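Local coordinates for protein tRNA delta(2)-isopentenylpyrophosphate transferase (Staphylococcus epidermidis ATCC 12228, PDB 3D3Q) that probably transfers a dimethylallyl group from dimethylallyl diphosphate onto adenine 37 of tRNAs that read codons beginning with uridine, at residues N32-S37 with T93-V98. Numbering follows the deposited sequence.
Sequences NGEIIS and TRRGKV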
# COMPACT_ATOMS: atom_id res chain seq x y z
N ASN A 32 7.19 16.36 -13.93
CA ASN A 32 5.96 17.18 -13.99
C ASN A 32 4.71 16.33 -14.12
O ASN A 32 4.04 16.30 -15.16
CB ASN A 32 6.04 18.22 -15.13
CG ASN A 32 5.88 17.59 -16.51
OD1 ASN A 32 6.49 16.56 -16.81
ND2 ASN A 32 5.06 18.21 -17.36
N GLY A 33 4.40 15.61 -13.05
CA GLY A 33 3.23 14.77 -13.03
C GLY A 33 2.23 15.30 -12.01
O GLY A 33 2.43 16.37 -11.44
N GLU A 34 1.16 14.55 -11.81
CA GLU A 34 0.14 14.93 -10.84
C GLU A 34 -0.22 13.66 -10.09
O GLU A 34 -0.19 12.56 -10.63
CB GLU A 34 -1.08 15.51 -11.55
CG GLU A 34 -0.70 16.61 -12.52
CD GLU A 34 -1.91 17.25 -13.17
OE1 GLU A 34 -2.90 16.52 -13.41
OE2 GLU A 34 -1.86 18.47 -13.47
N ILE A 35 -0.57 13.84 -8.82
CA ILE A 35 -0.86 12.72 -7.95
C ILE A 35 -2.33 12.46 -7.69
O ILE A 35 -3.10 13.39 -7.51
CB ILE A 35 -0.15 12.92 -6.58
CG1 ILE A 35 1.33 13.18 -6.81
CG2 ILE A 35 -0.35 11.71 -5.70
CD1 ILE A 35 2.09 13.43 -5.58
N ILE A 36 -2.70 11.19 -7.65
CA ILE A 36 -4.06 10.80 -7.35
C ILE A 36 -3.98 10.05 -6.01
O ILE A 36 -3.35 9.00 -5.92
CB ILE A 36 -4.62 9.87 -8.42
CG1 ILE A 36 -4.76 10.62 -9.74
CG2 ILE A 36 -5.95 9.31 -7.98
CD1 ILE A 36 -5.12 9.74 -10.91
N SER A 37 -4.61 10.60 -4.97
CA SER A 37 -4.59 9.96 -3.67
C SER A 37 -5.24 8.57 -3.73
O SER A 37 -6.36 8.43 -4.22
CB SER A 37 -5.30 10.85 -2.65
OG SER A 37 -5.69 10.13 -1.51
N THR A 93 -2.88 12.00 -18.52
CA THR A 93 -2.04 11.60 -19.65
C THR A 93 -2.37 12.44 -20.85
O THR A 93 -1.48 12.78 -21.64
CB THR A 93 -2.27 10.14 -20.08
OG1 THR A 93 -2.41 9.28 -18.94
CG2 THR A 93 -1.11 9.68 -20.94
N ARG A 94 -3.65 12.76 -20.98
CA ARG A 94 -4.16 13.55 -22.11
C ARG A 94 -3.53 14.93 -22.16
O ARG A 94 -3.45 15.53 -23.23
CB ARG A 94 -5.69 13.66 -22.01
CG ARG A 94 -6.40 14.10 -23.28
CD ARG A 94 -7.91 14.16 -23.07
NE ARG A 94 -8.27 15.02 -21.93
CZ ARG A 94 -7.92 16.30 -21.82
NH1 ARG A 94 -8.29 17.00 -20.75
NH2 ARG A 94 -7.22 16.89 -22.78
N ARG A 95 -3.09 15.42 -21.02
CA ARG A 95 -2.46 16.74 -20.97
C ARG A 95 -0.95 16.59 -20.90
O ARG A 95 -0.24 17.42 -20.33
CB ARG A 95 -2.99 17.55 -19.79
CG ARG A 95 -4.50 17.68 -19.79
CD ARG A 95 -4.98 18.76 -18.85
NE ARG A 95 -4.40 18.63 -17.51
CZ ARG A 95 -4.56 17.56 -16.73
NH1 ARG A 95 -4.00 17.53 -15.53
NH2 ARG A 95 -5.27 16.52 -17.15
N GLY A 96 -0.46 15.50 -21.50
CA GLY A 96 0.96 15.21 -21.56
C GLY A 96 1.70 15.17 -20.24
O GLY A 96 2.85 15.60 -20.16
N LYS A 97 1.04 14.68 -19.20
CA LYS A 97 1.68 14.59 -17.89
C LYS A 97 1.81 13.14 -17.43
O LYS A 97 1.40 12.21 -18.14
CB LYS A 97 0.90 15.41 -16.86
CG LYS A 97 1.22 16.90 -16.84
CD LYS A 97 0.28 17.67 -15.90
CE LYS A 97 1.01 18.85 -15.18
NZ LYS A 97 1.63 19.85 -16.11
N VAL A 98 2.39 12.94 -16.26
CA VAL A 98 2.59 11.61 -15.73
C VAL A 98 1.69 11.30 -14.56
O VAL A 98 1.90 11.80 -13.45
CB VAL A 98 4.03 11.41 -15.26
CG1 VAL A 98 4.20 10.01 -14.70
CG2 VAL A 98 4.97 11.65 -16.41
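Glu34 and Arg95 make the charged link between strand 33-37 and the turn after helix 78-94. Extended beyond CG (chi2 -177°), Glu34 carries its carboxylate out to Arg95, where OE1 lies 2.6 Å from NH1, at the guanidinium edge and in its plane. The carboxylate is turned 41° from that plane, and as a hydrogen bond the pair is bent and weak. Asp91, on helix 78-94, is the stronger partner of Arg95 and takes NH2 in a salt bridge, while Glu34 OE1 also hydrogen-bonds Tyr65 OH.

The aliphatic part of Lys97 runs across the Glu34 side chain at about a right angle, with CD 3.3 Å from Glu34 OE2. Its ammonium stays beyond salt-bridge range, NZ to Glu34 OE2 being 4.6 Å. Nearer its backbone, Lys97 places CG 3.3 Å from the carbonyl O of Asn32.

One backbone hydrogen bond crosses, from Glu34 N to Val98 O (3.3 Å), and Gly33 CA makes a CA-H...O contact with the same oxygen. Further along, the backbones of Glu34 and Ile36 bond to strand 98-102, its parallel neighbour.

Gly96, at positive phi, closes the helix in a Schellman motif. With two cationic side chains beside it, the Glu34 carboxylate is probably kept ionised, and its salt bridge ties this turn to the start of strand 33-37.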